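Local atomic coordinates of endoglucanase, family GH5 (Zobellia galactanivorans, PDB entry 6GL2), a protein that probably cleaves beta-glucan chains of hemicellulose, such as mixed-linkage glucan, as a family GH5 glycoside hydrolase of a marine bacterium. Residues Ala203-Asn208 with Leu256-Asp261; Glu16-Met21 with Ala270-Glu275. All blocks are in the same frame, centred on the assembly; numbering follows the deposited sequence.

Interaction 1. Residues Ala203-Asn208 with Leu256-Asp261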
ATOM      1  N   ALA A 203       1.385  -8.970  -2.506  1.00  9.52           N
ATOM      2  CA  ALA A 203       2.474  -8.042  -2.125  1.00  9.85           C
ATOM      3  C   ALA A 203       3.586  -8.777  -1.440  1.00 10.19           C
ATOM      4  O   ALA A 203       4.342  -8.245  -0.633  1.00 10.13           O
ATOM      5  CB  ALA A 203       1.981  -6.864  -1.281  1.00  9.74           C
ATOM      6  N   SER A 204       3.772 -10.068  -1.779  1.00  9.93           N
ATOM      7  CA  SER A 204       4.791 -10.938  -1.214  1.00  9.59           C
ATOM      8  C   SER A 204       6.177 -10.615  -1.689  1.00  9.48           C
ATOM      9  O   SER A 204       6.401 -10.189  -2.772  1.00 10.80           O
ATOM     10  CB  SER A 204       4.460 -12.358  -1.677  1.00 10.87           C
ATOM     11  OG  SER A 204       5.338 -13.313  -1.036  1.00 14.02           O
ATOM     12  N   THR A 205       7.103 -10.987  -0.792  1.00 11.84           N
ATOM     13  CA  THR A 205       8.554 -10.919  -1.124  1.00 12.70           C
ATOM     14  C   THR A 205       9.073 -12.343  -1.351  1.00 13.38           C
ATOM     15  O   THR A 205      10.321 -12.481  -1.456  1.00 14.12           O
ATOM     16  CB  THR A 205       9.338 -10.121  -0.070  1.00 13.87           C
ATOM     17  OG1 THR A 205       9.254 -10.814   1.160  1.00 14.38           O
ATOM     18  CG2 THR A 205       8.866  -8.642   0.045  1.00 13.81           C
ATOM     19  N   ALA A 206       8.232 -13.356  -1.338  1.00 13.20           N
ATOM     20  CA  ALA A 206       8.636 -14.755  -1.646  1.00 13.89           C
ATOM     21  C   ALA A 206       9.338 -14.701  -3.004  1.00 13.56           C
ATOM     22  O   ALA A 206       9.004 -13.998  -3.950  1.00 13.63           O
ATOM     23  CB  ALA A 206       7.427 -15.657  -1.571  1.00 15.04           C
ATOM     24  N   SER A 207      10.389 -15.559  -3.165  1.00 16.80           N
ATOM     25  CA  SER A 207      11.162 -15.540  -4.411  1.00 17.07           C
ATOM     26  C   SER A 207      10.336 -15.866  -5.683  1.00 13.58           C
ATOM     27  O   SER A 207      10.606 -15.289  -6.700  1.00 15.73           O
ATOM     28  CB  SER A 207      12.422 -16.465  -4.329  1.00 18.97           C
ATOM     29  OG  SER A 207      13.172 -16.090  -3.202  1.00 26.07           O
ATOM     30  N   ASN A 208       9.374 -16.758  -5.572  1.00 15.71           N
ATOM     31  CA  ASN A 208       8.543 -17.070  -6.732  1.00 17.49           C
ATOM     32  C   ASN A 208       7.666 -15.888  -7.160  1.00 16.28           C
ATOM     33  O   ASN A 208       7.541 -15.584  -8.339  1.00 17.93           O
ATOM     34  CB  ASN A 208       7.668 -18.319  -6.562  1.00 20.12           C
ATOM     35  CG  ASN A 208       6.924 -18.353  -5.280  1.00 25.52           C
ATOM     36  OD1 ASN A 208       6.892 -17.359  -4.504  1.00 28.22           O
ATOM     37  ND2 ASN A 208       6.358 -19.503  -4.985  1.00 36.71           N
ATOM     38  N   LEU A 256      15.702  -7.192   2.854  1.00 13.30           N
ATOM     39  CA  LEU A 256      15.684  -5.943   2.132  1.00 14.52           C
ATOM     40  C   LEU A 256      16.613  -5.989   0.898  1.00 13.29           C
ATOM     41  O   LEU A 256      16.376  -5.389  -0.157  1.00 13.65           O
ATOM     42  CB  LEU A 256      15.942  -4.724   3.007  1.00 14.54           C
ATOM     43  CG  LEU A 256      14.841  -4.528   4.080  1.00 14.66           C
ATOM     44  CD1 LEU A 256      15.219  -3.349   5.020  1.00 16.05           C
ATOM     45  CD2 LEU A 256      13.438  -4.292   3.519  1.00 16.26           C
ATOM     46  N   ASP A 257      17.755  -6.699   1.050  1.00 15.80           N
ATOM     47  CA  ASP A 257      18.742  -6.855  -0.061  1.00 15.14           C
ATOM     48  C   ASP A 257      18.209  -7.741  -1.210  1.00 12.92           C
ATOM     49  O   ASP A 257      18.464  -7.482  -2.342  1.00 15.30           O
ATOM     50  CB  ASP A 257      20.108  -7.398   0.449  1.00 16.45           C
ATOM     51  CG  ASP A 257      20.823  -6.452   1.316  1.00 19.40           C
ATOM     52  OD1 ASP A 257      20.644  -5.229   1.290  1.00 17.77           O
ATOM     53  OD2 ASP A 257      21.849  -6.913   1.937  1.00 21.17           O
ATOM     54  N   LYS A 258      17.380  -8.744  -0.865  1.00 13.81           N
ATOM     55  CA  LYS A 258      16.667  -9.539  -1.842  1.00 14.21           C
ATOM     56  C   LYS A 258      15.761  -8.674  -2.744  1.00 13.62           C
ATOM     57  O   LYS A 258      15.712  -8.742  -3.950  1.00 15.27           O
ATOM     58  CB  LYS A 258      15.877 -10.648  -1.153  1.00 16.40           C
ATOM     59  CG  LYS A 258      14.884 -11.450  -1.892  1.00 23.35           C
ATOM     60  CD  LYS A 258      14.231 -12.479  -0.929  1.00 25.56           C
ATOM     61  CE  LYS A 258      12.956 -12.002  -0.136  1.00 29.78           C
ATOM     62  NZ  LYS A 258      12.067 -12.887   0.772  1.00 24.61           N
ATOM     63  N   ILE A 259      15.002  -7.802  -2.063  1.00 12.71           N
ATOM     64  CA  ILE A 259      14.075  -6.874  -2.739  1.00 12.79           C
ATOM     65  C   ILE A 259      14.877  -5.882  -3.604  1.00 11.43           C
ATOM     66  O   ILE A 259      14.592  -5.632  -4.769  1.00 12.52           O
ATOM     67  CB  ILE A 259      13.250  -6.140  -1.670  1.00 12.45           C
ATOM     68  CG1 ILE A 259      12.386  -7.137  -0.885  1.00 13.97           C
ATOM     69  CG2 ILE A 259      12.513  -4.924  -2.269  1.00 13.59           C
ATOM     70  CD1 ILE A 259      11.776  -6.519   0.357  1.00 14.45           C
ATOM     71  N   ARG A 260      15.917  -5.273  -3.013  1.00 12.13           N
ATOM     72  CA  ARG A 260      16.787  -4.365  -3.756  1.00 13.75           C
ATOM     73  C   ARG A 260      17.430  -5.024  -4.978  1.00 13.27           C
ATOM     74  O   ARG A 260      17.410  -4.543  -6.097  1.00 15.64           O
ATOM     75  CB  ARG A 260      17.917  -3.785  -2.866  1.00 15.45           C
ATOM     76  CG  ARG A 260      19.014  -3.033  -3.598  1.00 17.39           C
ATOM     77  CD  ARG A 260      20.304  -2.953  -2.775  1.00 21.13           C
ATOM     78  NE  ARG A 260      20.952  -4.284  -2.503  1.00 21.98           N
ATOM     79  CZ  ARG A 260      21.893  -4.478  -1.580  1.00 25.03           C
ATOM     80  NH1 ARG A 260      22.286  -3.453  -0.802  1.00 24.56           N
ATOM     81  NH2 ARG A 260      22.410  -5.682  -1.388  1.00 28.27           N
ATOM     82  N   ASP A 261      18.005  -6.192  -4.698  1.00 15.65           N
ATOM     83  CA  ASP A 261      18.735  -6.897  -5.791  1.00 15.56           C
ATOM     84  C   ASP A 261      17.876  -7.239  -6.995  1.00 16.58           C
ATOM     85  O   ASP A 261      18.278  -7.113  -8.163  1.00 17.89           O
ATOM     86  CB  ASP A 261      19.484  -8.105  -5.248  1.00 18.79           C
ATOM     87  CG  ASP A 261      20.632  -7.728  -4.299  1.00 20.39           C
ATOM     88  OD1 ASP A 261      21.041  -6.563  -4.234  1.00 21.71           O
ATOM     89  OD2 ASP A 261      21.105  -8.689  -3.599  1.00 25.52           O
TER
HETATM   90  O   HOH W   1      13.465 -15.548  -0.757  0.75 30.00           O
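Lys258 reaches from helix 246-266 to the backbone of Thr205, its NZ lying 2.9 Å from Thr205 O in a bond that is weak. The carbonyl oxygen flanks the CE-NZ bond of the lysine instead of lying beyond its end, which is consistent with a poor angle at the ammonium group. A kink at chi3 (89°) in an otherwise extended chain turns the lysine end toward the Thr205 carbonyl. The stronger partner of the ammonium group is Glu255, whose OE2 forms a salt bridge with it while OE1 is hydrogen-bonded to Thr205 OG1; one carboxylate thus ties both sides of the contact. Replacing the lysine by an alanine would probably leave Thr205 O without this donor and Glu255 without its counter-charge. Ile259 follows with purely apolar contact, its CD1 resting 3.6 Å from Thr205 CG2. Further inward its side chain also touches Val271 and Met273 of strand 271-276. In the (beta/alpha)8 barrel of this enzyme, helix 246-266 packs on the outside, and 203-208 ends the loop after strand 196-199 and begins helix 207-212. That loop has its own internal brace, an ST turn in which Ser204 OG accepts from Ala206 N at 2.9 Å, just before the helix begins with Ala206 as its N-cap. The next residues of the second segment, Arg260 and Asp261, make no contact with 203-208 and pair with each other instead. Arg260 sends NE to Asp261 OD1, 2.9 Å away, within the guanidinium plane but from above the carboxylate plane, 38° out of it.

Interaction 2. Residues Glu16-Met21 with Ala270-Glu275; sequences EFVLDM and AVVMGE
The short helix 14-20 lies against the N-terminal ends of the barrel strands, as a bottom cap of the (beta/alpha)8 fold, and meets strand 271-276 where that strand begins. Val18 is the central residue of the contact. One methyl, CG2, sits 3.7 Å from Ala270 CB and also lies 4.0 Å from Val272 CG2, so it bridges two strand side chains on the same side of the strand. Its other methyl, CG1, anti to the backbone N (chi1 166°), approaches the backbone between them, 3.5 Å from Val271 O. The isopropyl group therefore straddles the start of the strand, with a branch on side chains and a branch on the peptide. Met21, three residues further on, comes in across Val272 at about a right angle; its CE is 3.9 Å from Val272 CG2, and SD flanks the same methyl at 4.0 Å. The bend of the methionine at chi3 (68°) folds CE back beside the methyl that SD already flanks. Ile223 of strand 222-227 touches Val18 and Val272, and Cys304 of strand 304-307 touches Val18, Met21 and Val272, so the neighbouring strands complete the surroundings. At the other end of the strand, Glu275, paired with Arg63 and Tyr229, occupies a position consistent with that of the nucleophile in GH5 enzymes. All five residues that touch are buried, and no hydrogen bond or salt bridge joins the two segments. Cohesion thus comes from methyl, thioether and peptide surfaces fitting together, an attraction with little directionality that depends on shape and on the exclusion of water.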
ATOM      1  N   GLU A  16      13.717   8.738  -8.333  0.70 12.85           N
ATOM      2  CA  GLU A  16      13.745   9.998  -7.649  0.70 13.39           C
ATOM      3  C   GLU A  16      12.376  10.316  -6.991  0.70 11.70           C
ATOM      4  O   GLU A  16      12.346  10.969  -5.968  0.70 12.30           O
ATOM      5  CB  GLU A  16      14.196  11.088  -8.598  0.70 15.84           C
ATOM      6  CG  GLU A  16      14.387  12.418  -7.935  0.70 21.59           C
ATOM      7  CD  GLU A  16      15.328  12.431  -6.709  0.70 26.55           C
ATOM      8  OE1 GLU A  16      16.487  11.886  -6.736  0.70 33.69           O
ATOM      9  OE2 GLU A  16      14.882  12.988  -5.669  0.70 34.05           O
ATOM     10  N   PHE A  17      11.313   9.964  -7.696  1.00 10.85           N
ATOM     11  CA  PHE A  17       9.953  10.114  -7.104  1.00 10.67           C
ATOM     12  C   PHE A  17       9.850   9.368  -5.777  1.00 10.08           C
ATOM     13  O   PHE A  17       9.365   9.979  -4.790  1.00 11.22           O
ATOM     14  CB  PHE A  17       9.021   9.624  -8.138  1.00 11.28           C
ATOM     15  CG  PHE A  17       7.557   9.829  -7.798  1.00 10.12           C
ATOM     16  CD1 PHE A  17       6.843   8.897  -7.007  1.00  9.74           C
ATOM     17  CD2 PHE A  17       6.845  10.912  -8.306  1.00 10.72           C
ATOM     18  CE1 PHE A  17       5.511   9.099  -6.722  1.00  9.93           C
ATOM     19  CE2 PHE A  17       5.510  11.121  -8.032  1.00 10.53           C
ATOM     20  CZ  PHE A  17       4.842  10.170  -7.248  1.00 10.46           C
ATOM     21  N   VAL A  18      10.339   8.161  -5.671  1.00 10.78           N
ATOM     22  CA  VAL A  18      10.227   7.416  -4.466  1.00 10.68           C
ATOM     23  C   VAL A  18      11.042   8.003  -3.343  1.00 12.25           C
ATOM     24  O   VAL A  18      10.696   7.990  -2.209  1.00 11.79           O
ATOM     25  CB  VAL A  18      10.479   5.888  -4.709  1.00 12.02           C
ATOM     26  CG1 VAL A  18      10.707   5.103  -3.440  1.00 11.87           C
ATOM     27  CG2 VAL A  18       9.324   5.319  -5.525  1.00 11.99           C
ATOM     28  N   LEU A  19      12.266   8.511  -3.699  1.00 12.11           N
ATOM     29  CA  LEU A  19      13.001   9.290  -2.679  1.00 11.64           C
ATOM     30  C   LEU A  19      12.166  10.470  -2.165  1.00 10.94           C
ATOM     31  O   LEU A  19      12.137  10.741  -0.935  1.00 12.10           O
ATOM     32  CB  LEU A  19      14.358   9.791  -3.190  1.00 11.84           C
ATOM     33  CG  LEU A  19      15.343   8.676  -3.541  1.00 14.28           C
ATOM     34  CD1 LEU A  19      16.597   9.345  -4.077  1.00 17.32           C
ATOM     35  CD2 LEU A  19      15.714   7.860  -2.359  1.00 15.55           C
ATOM     36  N   ASP A  20      11.557  11.197  -3.097  1.00 11.44           N
ATOM     37  CA  ASP A  20      10.739  12.380  -2.690  1.00 12.03           C
ATOM     38  C   ASP A  20       9.512  12.015  -1.816  1.00 11.05           C
ATOM     39  O   ASP A  20       9.132  12.812  -0.994  1.00 12.56           O
ATOM     40  CB  ASP A  20      10.217  13.064  -3.935  1.00 14.45           C
ATOM     41  CG  ASP A  20      11.295  13.793  -4.737  1.00 17.11           C
ATOM     42  OD1 ASP A  20      12.465  13.838  -4.304  1.00 19.65           O
ATOM     43  OD2 ASP A  20      10.910  14.231  -5.861  1.00 18.19           O
ATOM     44  N   MET A  21       9.081  10.773  -1.910  1.00 10.43           N
ATOM     45  CA  MET A  21       7.936  10.284  -1.098  1.00 10.42           C
ATOM     46  C   MET A  21       8.351  10.233   0.421  1.00 10.28           C
ATOM     47  O   MET A  21       7.440  10.105   1.251  1.00  9.85           O
ATOM     48  CB  MET A  21       7.449   8.940  -1.577  1.00 10.61           C
ATOM     49  CG  MET A  21       6.723   8.996  -2.875  1.00 10.27           C
ATOM     50  SD  MET A  21       6.314   7.356  -3.519  1.00 10.54           S
ATOM     51  CE  MET A  21       5.084   6.787  -2.338  1.00 10.50           C
ATOM     52  N   ALA A 270      11.860   1.203  -8.962  1.00 11.77           N
ATOM     53  CA  ALA A 270      11.815   1.715  -7.600  1.00 12.12           C
ATOM     54  C   ALA A 270      10.746   0.915  -6.816  1.00 11.21           C
ATOM     55  O   ALA A 270       9.888   0.321  -7.431  1.00 11.68           O
ATOM     56  CB  ALA A 270      11.425   3.215  -7.649  1.00 13.64           C
ATOM     57  N   VAL A 271      10.938   0.887  -5.516  1.00  9.94           N
ATOM     58  CA  VAL A 271      10.135   0.108  -4.601  1.00 10.70           C
ATOM     59  C   VAL A 271       9.570   0.976  -3.506  1.00 10.01           C
ATOM     60  O   VAL A 271      10.259   1.704  -2.792  1.00 10.94           O
ATOM     61  CB  VAL A 271      10.952  -1.040  -3.992  1.00 10.75           C
ATOM     62  CG1 VAL A 271      10.074  -1.942  -3.095  1.00 10.67           C
ATOM     63  CG2 VAL A 271      11.567  -1.905  -5.145  1.00 11.54           C
ATOM     64  N   VAL A 272       8.241   0.739  -3.272  1.00  9.42           N
ATOM     65  CA  VAL A 272       7.534   1.296  -2.042  1.00  9.81           C
ATOM     66  C   VAL A 272       7.114   0.122  -1.182  1.00  9.23           C
ATOM     67  O   VAL A 272       6.434  -0.785  -1.654  1.00 10.08           O
ATOM     68  CB  VAL A 272       6.357   2.140  -2.492  1.00  9.71           C
ATOM     69  CG1 VAL A 272       5.567   2.559  -1.253  1.00 10.46           C
ATOM     70  CG2 VAL A 272       6.774   3.384  -3.205  1.00 10.49           C
ATOM     71  N   MET A 273       7.622   0.116   0.031  1.00  8.37           N
ATOM     72  CA  MET A 273       7.236  -0.834   1.050  1.00  8.22           C
ATOM     73  C   MET A 273       5.957  -0.315   1.688  1.00  8.59           C
ATOM     74  O   MET A 273       5.957   0.398   2.652  1.00  9.11           O
ATOM     75  CB  MET A 273       8.294  -0.983   2.126  1.00  8.88           C
ATOM     76  CG  MET A 273       8.028  -2.132   3.052  1.00  9.57           C
ATOM     77  SD  MET A 273       8.268  -3.747   2.352  1.00 12.06           S
ATOM     78  CE  MET A 273      10.037  -3.864   2.300  1.00 12.65           C
ATOM     79  N   GLY A 274       4.851  -0.638   1.021  1.00  8.82           N
ATOM     80  CA  GLY A 274       3.584   0.076   1.271  1.00  9.52           C
ATOM     81  C   GLY A 274       2.934  -0.356   2.573  1.00  9.24           C
ATOM     82  O   GLY A 274       2.084   0.408   3.096  1.00  7.97           O
ATOM     83  N   GLU A 275       3.384  -1.445   3.181  1.00  8.05           N
ATOM     84  CA  GLU A 275       3.076  -1.787   4.534  1.00  8.74           C
ATOM     85  C   GLU A 275       4.239  -2.509   5.162  1.00  9.05           C
ATOM     86  O   GLU A 275       4.900  -3.354   4.519  1.00  9.43           O
ATOM     87  CB  GLU A 275       1.873  -2.765   4.688  1.00  8.48           C
ATOM     88  CG  GLU A 275       0.591  -2.211   4.091  1.00  8.95           C
ATOM     89  CD  GLU A 275      -0.561  -3.196   4.173  1.00  9.34           C
ATOM     90  OE1 GLU A 275      -0.503  -4.208   4.887  1.00 10.56           O
ATOM     91  OE2 GLU A 275      -1.615  -2.907   3.493  1.00  9.96           O
TER

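The two contacts have their centres about 15 Å apart, and interaction 1 is nested along the chain inside the loop that interaction 2 closes. They share a consecutive helix and strand: helix 246-266 carries the second segment of interaction 1 and leads into strand 271-276 of interaction 2. The two are in direct touch there, with Leu256 CD2 packed 3.6 Å from Met273 CE and Ile259 CG2 3.9 Å from Val271 CG1. Strand 271-276 is thus sandwiched, its outward residues meeting the helix and its inward ones the N-terminal cap, so that apolar packing runs from Ile259 through the strand to Val18 and Met21, while the polar part of interaction 1 stays at the surface.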